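Local coordinates for hyaluronidase (Thermobaculum terrenum, PDB 5DIY), which probably acts as a family 84 glycoside hydrolase that removes O-linked N-acetylglucosamine from modified proteins, at residues C[78-83]-C[101-106]; C[105-110]-C[154-159]. All coordinates share one frame; numbering follows the deposited sequence.

Contact 1 (C[78-83]-C[101-106]); sequences FTFAIS and RKITPF
Phe80 of strand 78-82 faces Phe106 of helix 101-106 across two nearly antiparallel segments, whose axes make 167° and approach to 9.9 Å. Phe80 and Phe106 also form the closest backbone pair, CA to CA 7.4 Å. No hydrogen bond joins the segments, so the contact rests on side chains.

The two phenyl rings form an offset stack: the centroids of Phe80 and Phe106 are 3.8 Å apart and the planes differ by 17°. The closest approach, 3.3 Å, is from Phe80 CD1 to Phe106 CZ, and each ring puts atoms over the rim of the other's face. Phe80 CB points toward the helix, and CG anti to the backbone N (chi1 174°) carries the ring on to Phe106; CB itself adds a CH-pi contact over the Phe106 face, 4.2 Å from the centroid of that ring. Ile103 approaches the Phe80 ring obliquely, with its CG2 3.9 Å from Phe80 CE2, while its longer branch leads away. The carbonyl O of Ile103 lies in the Phe106 ring plane, at the edge.

Farther along, Ile82 CD1 lies 4.0 Å from both CG and NZ of Lys102, whose chain bends at chi2 and chi4. The buried NZ is gripped by the carbonyl oxygens of Tyr47, Trp52 and Glu54, with Tyr56 in cation-pi contact. Phe64 meets Phe106 edge-to-face.

All five touching residues are buried. They form the interface between a barrel strand and the helix that follows it, within the beta-alpha-beta crossover from strand 77-82 through helix 93-108 to strand 113-117. This is the repeating element of a TIM barrel, as expected for the glycoside hydrolase 84 catalytic domain; the Ile82 side chain is about 10 Å from that of Asp119, which binds N-acetylglucosamine.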
ATOM      1  N   PHE C  78     -10.584  -5.926 -19.535  1.00 30.02           N
ATOM      2  CA  PHE C  78     -11.120  -6.427 -18.270  1.00 30.40           C
ATOM      3  C   PHE C  78     -10.740  -7.898 -18.115  1.00 31.12           C
ATOM      4  O   PHE C  78     -11.059  -8.715 -18.984  1.00 32.04           O
ATOM      5  CB  PHE C  78     -12.642  -6.277 -18.250  1.00 30.32           C
ATOM      6  CG  PHE C  78     -13.294  -6.652 -16.939  1.00 30.76           C
ATOM      7  CD1 PHE C  78     -13.486  -7.989 -16.585  1.00 30.27           C
ATOM      8  CD2 PHE C  78     -13.777  -5.665 -16.079  1.00 30.33           C
ATOM      9  CE1 PHE C  78     -14.109  -8.327 -15.394  1.00 29.99           C
ATOM     10  CE2 PHE C  78     -14.400  -6.000 -14.886  1.00 30.24           C
ATOM     11  CZ  PHE C  78     -14.569  -7.332 -14.544  1.00 30.53           C
ATOM     12  N   THR C  79     -10.083  -8.225 -17.005  1.00 29.72           N
ATOM     13  CA  THR C  79      -9.761  -9.602 -16.646  1.00 28.91           C
ATOM     14  C   THR C  79     -10.553  -9.998 -15.409  1.00 28.59           C
ATOM     15  O   THR C  79     -10.521  -9.302 -14.396  1.00 29.12           O
ATOM     16  CB  THR C  79      -8.254  -9.761 -16.369  1.00 28.82           C
ATOM     17  OG1 THR C  79      -7.519  -9.491 -17.568  1.00 29.27           O
ATOM     18  CG2 THR C  79      -7.903 -11.176 -15.876  1.00 28.31           C
ATOM     19  N   PHE C  80     -11.267 -11.117 -15.503  1.00 28.08           N
ATOM     20  CA  PHE C  80     -11.942 -11.709 -14.361  1.00 28.13           C
ATOM     21  C   PHE C  80     -10.987 -12.711 -13.745  1.00 27.65           C
ATOM     22  O   PHE C  80     -10.522 -13.618 -14.441  1.00 27.90           O
ATOM     23  CB  PHE C  80     -13.236 -12.418 -14.774  1.00 28.68           C
ATOM     24  CG  PHE C  80     -13.891 -13.164 -13.644  1.00 29.37           C
ATOM     25  CD1 PHE C  80     -14.642 -12.487 -12.694  1.00 30.28           C
ATOM     26  CD2 PHE C  80     -13.717 -14.536 -13.504  1.00 30.04           C
ATOM     27  CE1 PHE C  80     -15.223 -13.166 -11.632  1.00 30.59           C
ATOM     28  CE2 PHE C  80     -14.298 -15.221 -12.449  1.00 30.20           C
ATOM     29  CZ  PHE C  80     -15.052 -14.539 -11.513  1.00 30.32           C
ATOM     30  N   ALA C  81     -10.696 -12.564 -12.455  1.00 26.54           N
ATOM     31  CA  ALA C  81      -9.873 -13.541 -11.746  1.00 26.56           C
ATOM     32  C   ALA C  81     -10.683 -14.381 -10.764  1.00 27.02           C
ATOM     33  O   ALA C  81     -11.707 -13.937 -10.242  1.00 26.32           O
ATOM     34  CB  ALA C  81      -8.717 -12.863 -11.034  1.00 26.84           C
ATOM     35  N   ILE C  82     -10.191 -15.594 -10.529  1.00 27.25           N
ATOM     36  CA  ILE C  82     -10.773 -16.555  -9.598  1.00 27.76           C
ATOM     37  C   ILE C  82      -9.613 -17.151  -8.774  1.00 27.66           C
ATOM     38  O   ILE C  82      -8.499 -17.290  -9.281  1.00 26.67           O
ATOM     39  CB  ILE C  82     -11.592 -17.637 -10.368  1.00 28.47           C
ATOM     40  CG1 ILE C  82     -12.413 -18.520  -9.420  1.00 28.93           C
ATOM     41  CG2 ILE C  82     -10.714 -18.487 -11.283  1.00 28.71           C
ATOM     42  CD1 ILE C  82     -13.688 -17.862  -8.936  1.00 30.45           C
ATOM     43  N   SER C  83      -9.879 -17.463  -7.506  1.00 27.69           N
ATOM     44  CA  SER C  83      -8.880 -17.989  -6.581  1.00 27.83           C
ATOM     45  C   SER C  83      -9.421 -19.263  -5.924  1.00 29.62           C
ATOM     46  O   SER C  83     -10.068 -19.189  -4.877  1.00 30.69           O
ATOM     47  CB  SER C  83      -8.536 -16.940  -5.524  1.00 27.32           C
ATOM     48  OG  SER C  83      -8.049 -15.762  -6.137  1.00 26.96           O
ATOM     49  N   ARG C 101     -17.695 -23.446 -15.593  1.00 36.15           N
ATOM     50  CA  ARG C 101     -19.077 -22.996 -15.402  1.00 36.90           C
ATOM     51  C   ARG C 101     -19.109 -21.607 -14.748  1.00 36.62           C
ATOM     52  O   ARG C 101     -19.856 -20.728 -15.179  1.00 37.03           O
ATOM     53  CB  ARG C 101     -19.840 -24.015 -14.552  1.00 39.45           C
ATOM     54  CG  ARG C 101     -21.356 -23.992 -14.701  1.00 41.20           C
ATOM     55  CD  ARG C 101     -22.033 -25.076 -13.857  1.00 41.37           C
ATOM     56  NE  ARG C 101     -21.346 -26.369 -13.963  1.00 41.05           N
ATOM     57  CZ  ARG C 101     -20.716 -27.023 -12.979  1.00 41.29           C
ATOM     58  NH1 ARG C 101     -20.677 -26.566 -11.721  1.00 42.44           N
ATOM     59  NH2 ARG C 101     -20.117 -28.178 -13.258  1.00 41.06           N
ATOM     60  N   LYS C 102     -18.277 -21.416 -13.723  1.00 37.00           N
ATOM     61  CA  LYS C 102     -18.162 -20.129 -13.019  1.00 36.82           C
ATOM     62  C   LYS C 102     -17.777 -18.968 -13.947  1.00 35.94           C
ATOM     63  O   LYS C 102     -18.355 -17.880 -13.853  1.00 35.24           O
ATOM     64  CB  LYS C 102     -17.145 -20.248 -11.868  1.00 36.83           C
ATOM     65  CG  LYS C 102     -16.893 -18.985 -11.057  1.00 37.65           C
ATOM     66  CD  LYS C 102     -18.180 -18.356 -10.545  1.00 37.72           C
ATOM     67  CE  LYS C 102     -17.915 -17.383  -9.404  1.00 38.37           C
ATOM     68  NZ  LYS C 102     -17.551 -18.083  -8.137  1.00 38.44           N
ATOM     69  N   ILE C 103     -16.806 -19.204 -14.834  1.00 34.88           N
ATOM     70  CA  ILE C 103     -16.309 -18.156 -15.737  1.00 34.92           C
ATOM     71  C   ILE C 103     -17.104 -17.995 -17.045  1.00 36.15           C
ATOM     72  O   ILE C 103     -16.904 -17.007 -17.749  1.00 35.15           O
ATOM     73  CB  ILE C 103     -14.791 -18.310 -16.049  1.00 34.89           C
ATOM     74  CG1 ILE C 103     -14.483 -19.555 -16.889  1.00 34.52           C
ATOM     75  CG2 ILE C 103     -13.982 -18.344 -14.755  1.00 35.59           C
ATOM     76  CD1 ILE C 103     -13.204 -19.432 -17.684  1.00 34.83           C
ATOM     77  N   THR C 104     -17.991 -18.945 -17.369  1.00 35.95           N
ATOM     78  CA  THR C 104     -18.746 -18.907 -18.633  1.00 36.93           C
ATOM     79  C   THR C 104     -19.523 -17.600 -18.867  1.00 35.84           C
ATOM     80  O   THR C 104     -19.427 -17.042 -19.956  1.00 36.02           O
ATOM     81  CB  THR C 104     -19.675 -20.140 -18.794  1.00 37.83           C
ATOM     82  OG1 THR C 104     -18.870 -21.305 -19.007  1.00 39.20           O
ATOM     83  CG2 THR C 104     -20.627 -19.993 -19.979  1.00 38.50           C
ATOM     84  N   PRO C 105     -20.281 -17.107 -17.861  1.00 36.97           N
ATOM     85  CA  PRO C 105     -20.941 -15.794 -18.037  1.00 37.30           C
ATOM     86  C   PRO C 105     -19.990 -14.676 -18.501  1.00 37.83           C
ATOM     87  O   PRO C 105     -20.379 -13.838 -19.316  1.00 39.16           O
ATOM     88  CB  PRO C 105     -21.496 -15.487 -16.644  1.00 37.18           C
ATOM     89  CG  PRO C 105     -21.702 -16.823 -16.009  1.00 36.65           C
ATOM     90  CD  PRO C 105     -20.656 -17.741 -16.580  1.00 36.74           C
ATOM     91  N   PHE C 106     -18.747 -14.699 -18.012  1.00 37.75           N
ATOM     92  CA  PHE C 106     -17.730 -13.728 -18.424  1.00 37.71           C
ATOM     93  C   PHE C 106     -17.256 -13.965 -19.851  1.00 38.42           C
ATOM     94  O   PHE C 106     -17.098 -13.007 -20.613  1.00 37.85           O
ATOM     95  CB  PHE C 106     -16.559 -13.706 -17.437  1.00 37.22           C
ATOM     96  CG  PHE C 106     -16.968 -13.279 -16.064  1.00 36.80           C
ATOM     97  CD1 PHE C 106     -17.131 -11.934 -15.774  1.00 36.96           C
ATOM     98  CD2 PHE C 106     -17.247 -14.218 -15.076  1.00 36.75           C
ATOM     99  CE1 PHE C 106     -17.540 -11.524 -14.517  1.00 36.75           C
ATOM    100  CE2 PHE C 106     -17.663 -13.816 -13.814  1.00 37.49           C
ATOM    101  CZ  PHE C 106     -17.813 -12.466 -13.535  1.00 37.27           C
TER

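Contact 2 (C[105-110]-C[154-159])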
ATOM      1  N   PRO C 105     -20.281 -17.107 -17.861  1.00 36.97           N
ATOM      2  CA  PRO C 105     -20.941 -15.794 -18.037  1.00 37.30           C
ATOM      3  C   PRO C 105     -19.990 -14.676 -18.501  1.00 37.83           C
ATOM      4  O   PRO C 105     -20.379 -13.838 -19.316  1.00 39.16           O
ATOM      5  CB  PRO C 105     -21.496 -15.487 -16.644  1.00 37.18           C
ATOM      6  CG  PRO C 105     -21.702 -16.823 -16.009  1.00 36.65           C
ATOM      7  CD  PRO C 105     -20.656 -17.741 -16.580  1.00 36.74           C
ATOM      8  N   PHE C 106     -18.747 -14.699 -18.012  1.00 37.75           N
ATOM      9  CA  PHE C 106     -17.730 -13.728 -18.424  1.00 37.71           C
ATOM     10  C   PHE C 106     -17.256 -13.965 -19.851  1.00 38.42           C
ATOM     11  O   PHE C 106     -17.098 -13.007 -20.613  1.00 37.85           O
ATOM     12  CB  PHE C 106     -16.559 -13.706 -17.437  1.00 37.22           C
ATOM     13  CG  PHE C 106     -16.968 -13.279 -16.064  1.00 36.80           C
ATOM     14  CD1 PHE C 106     -17.131 -11.934 -15.774  1.00 36.96           C
ATOM     15  CD2 PHE C 106     -17.247 -14.218 -15.076  1.00 36.75           C
ATOM     16  CE1 PHE C 106     -17.540 -11.524 -14.517  1.00 36.75           C
ATOM     17  CE2 PHE C 106     -17.663 -13.816 -13.814  1.00 37.49           C
ATOM     18  CZ  PHE C 106     -17.813 -12.466 -13.535  1.00 37.27           C
ATOM     19  N   LEU C 107     -17.066 -15.232 -20.220  1.00 39.60           N
ATOM     20  CA  LEU C 107     -16.730 -15.591 -21.603  1.00 41.28           C
ATOM     21  C   LEU C 107     -17.803 -15.096 -22.579  1.00 42.07           C
ATOM     22  O   LEU C 107     -17.483 -14.524 -23.616  1.00 42.67           O
ATOM     23  CB  LEU C 107     -16.532 -17.107 -21.751  1.00 40.97           C
ATOM     24  CG  LEU C 107     -15.406 -17.769 -20.949  1.00 40.13           C
ATOM     25  CD1 LEU C 107     -15.468 -19.278 -21.122  1.00 40.38           C
ATOM     26  CD2 LEU C 107     -14.038 -17.240 -21.354  1.00 39.68           C
ATOM     27  N   GLU C 108     -19.070 -15.284 -22.210  1.00 45.31           N
ATOM     28  CA  GLU C 108     -20.209 -14.844 -23.030  1.00 46.43           C
ATOM     29  C   GLU C 108     -20.392 -13.318 -23.088  1.00 45.96           C
ATOM     30  O   GLU C 108     -20.982 -12.807 -24.045  1.00 44.85           O
ATOM     31  CB  GLU C 108     -21.501 -15.496 -22.532  1.00 48.62           C
ATOM     32  CG  GLU C 108     -21.524 -17.014 -22.684  1.00 50.69           C
ATOM     33  CD  GLU C 108     -22.687 -17.682 -21.963  1.00 52.93           C
ATOM     34  OE1 GLU C 108     -23.488 -16.981 -21.305  1.00 51.30           O
ATOM     35  OE2 GLU C 108     -22.799 -18.927 -22.058  1.00 55.48           O
ATOM     36  N   MET C 109     -19.905 -12.598 -22.072  1.00 44.57           N
ATOM     37  CA  MET C 109     -19.914 -11.121 -22.078  1.00 43.55           C
ATOM     38  C   MET C 109     -18.702 -10.488 -22.785  1.00 41.68           C
ATOM     39  O   MET C 109     -18.608  -9.263 -22.862  1.00 42.49           O
ATOM     40  CB  MET C 109     -20.040 -10.579 -20.653  1.00 43.93           C
ATOM     41  CG  MET C 109     -21.431 -10.744 -20.073  1.00 44.49           C
ATOM     42  SD  MET C 109     -21.574 -10.090 -18.401  1.00 46.77           S
ATOM     43  CE  MET C 109     -20.634 -11.276 -17.445  1.00 46.02           C
ATOM     44  N   GLY C 110     -17.785 -11.311 -23.294  1.00 38.95           N
ATOM     45  CA  GLY C 110     -16.684 -10.835 -24.138  1.00 37.74           C
ATOM     46  C   GLY C 110     -15.314 -10.836 -23.482  1.00 37.71           C
ATOM     47  O   GLY C 110     -14.332 -10.457 -24.119  1.00 36.37           O
ATOM     48  N   SER C 154     -10.671 -24.395 -27.150  1.00 53.56           N
ATOM     49  CA  SER C 154     -11.807 -25.049 -27.812  1.00 54.53           C
ATOM     50  C   SER C 154     -13.178 -24.393 -27.526  1.00 54.18           C
ATOM     51  O   SER C 154     -14.208 -24.937 -27.922  1.00 55.02           O
ATOM     52  CB  SER C 154     -11.860 -26.527 -27.394  1.00 55.61           C
ATOM     53  OG  SER C 154     -10.601 -27.160 -27.569  1.00 56.20           O
ATOM     54  N   THR C 155     -13.190 -23.244 -26.845  1.00 53.14           N
ATOM     55  CA  THR C 155     -14.425 -22.527 -26.484  1.00 52.03           C
ATOM     56  C   THR C 155     -14.503 -21.145 -27.143  1.00 52.22           C
ATOM     57  O   THR C 155     -15.533 -20.793 -27.729  1.00 53.90           O
ATOM     58  CB  THR C 155     -14.537 -22.338 -24.951  1.00 51.43           C
ATOM     59  OG1 THR C 155     -14.216 -23.562 -24.283  1.00 50.88           O
ATOM     60  CG2 THR C 155     -15.946 -21.900 -24.541  1.00 51.31           C
ATOM     61  N   ILE C 156     -13.427 -20.364 -27.018  1.00 49.95           N
ATOM     62  CA  ILE C 156     -13.368 -18.994 -27.534  1.00 48.52           C
ATOM     63  C   ILE C 156     -12.106 -18.753 -28.366  1.00 46.37           C
ATOM     64  O   ILE C 156     -11.190 -19.577 -28.380  1.00 45.62           O
ATOM     65  CB  ILE C 156     -13.450 -17.949 -26.386  1.00 48.13           C
ATOM     66  CG1 ILE C 156     -12.322 -18.145 -25.358  1.00 49.14           C
ATOM     67  CG2 ILE C 156     -14.809 -18.025 -25.703  1.00 47.62           C
ATOM     68  CD1 ILE C 156     -12.031 -16.913 -24.527  1.00 49.52           C
ATOM     69  N   SER C 157     -12.081 -17.613 -29.052  1.00 46.46           N
ATOM     70  CA  SER C 157     -10.915 -17.163 -29.819  1.00 47.39           C
ATOM     71  C   SER C 157      -9.887 -16.459 -28.921  1.00 47.12           C
ATOM     72  O   SER C 157     -10.234 -15.552 -28.165  1.00 46.30           O
ATOM     73  CB  SER C 157     -11.358 -16.206 -30.930  1.00 48.13           C
ATOM     74  OG  SER C 157     -12.402 -16.776 -31.706  1.00 49.11           O
ATOM     75  N   THR C 158      -8.628 -16.882 -29.025  1.00 48.54           N
ATOM     76  CA  THR C 158      -7.487 -16.276 -28.309  1.00 48.08           C
ATOM     77  C   THR C 158      -7.718 -16.035 -26.809  1.00 45.85           C
ATOM     78  O   THR C 158      -7.720 -14.890 -26.348  1.00 43.81           O
ATOM     79  CB  THR C 158      -7.016 -14.973 -28.990  1.00 49.68           C
ATOM     80  OG1 THR C 158      -8.049 -13.983 -28.928  1.00 51.60           O
ATOM     81  CG2 THR C 158      -6.661 -15.242 -30.439  1.00 50.91           C
ATOM     82  N   PRO C 159      -7.918 -17.123 -26.047  1.00 43.58           N
ATOM     83  CA  PRO C 159      -8.011 -16.984 -24.599  1.00 42.84           C
ATOM     84  C   PRO C 159      -6.636 -16.698 -24.013  1.00 41.08           C
ATOM     85  O   PRO C 159      -5.615 -17.044 -24.620  1.00 40.48           O
ATOM     86  CB  PRO C 159      -8.523 -18.352 -24.150  1.00 42.66           C
ATOM     87  CG  PRO C 159      -7.995 -19.289 -25.177  1.00 42.79           C
ATOM     88  CD  PRO C 159      -8.040 -18.530 -26.471  1.00 42.62           C
TER
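Leu107, which carries the helix side of this contact, accepts at its carbonyl O a hydrogen bond from Gly110 N, 3.2 Å long. Gly110 has a positive phi of 107°, and with two bonds running back into the last turn it closes the helix in a Schellman motif. The shorter bond from Thr158 OG1 to Ser157 O, 2.8 Å, lies within the loop; the hydroxyl approaches Ser157 O side-on, at 91° to the C=O bond and above the carbonyl plane, not on a lone pair.

Between the segments there is no hydrogen bond, and the contact is apolar and small, 119 Å² in all. Leu107 and Ile156 are the nearest backbone pair, CA to CA 7.6 Å. Their side chains cross at about a right angle, and Leu107 CD2 meets Ile156 CD1 at 3.8 Å. Ile156 holds CG1 between its backbone N and carbonyl carbon (chi1 58°), and CD1 at the end of that branch makes the touch. The other leucine methyl, CD1, lies 4.3 Å from Thr155 CG2, a peripheral contact. Thr155 turns its hydroxyl to another partner, bonding the carbonyl O of Arg151.

Leu107 also touches Leu152 on helix 137-153, and Ile156 touches His112. The contact therefore sets the end of helix 93-108 against the loop joining helix 137-153 to strand 160-164, on the surface.

Overall arrangement
Both contacts use helix 93-108 and share Pro105 and Phe106, with centres about 10 Å apart, but they take different faces of it. Contact 1 is core: the helix lies against its preceding barrel strand, with only buried residues touching, and 277 Å² is covered against 119 Å² in contact 2. Contact 2 is a surface contact, joining the last turn of the same helix to a loop of the following helix-strand connection. Neither has a hydrogen bond between its segments. The chemistry nevertheless differs: stacked rings and a lysine chain at the barrel wall, methyl groups at the surface. Contact 2 lies away from the annotated sugar-binding residues.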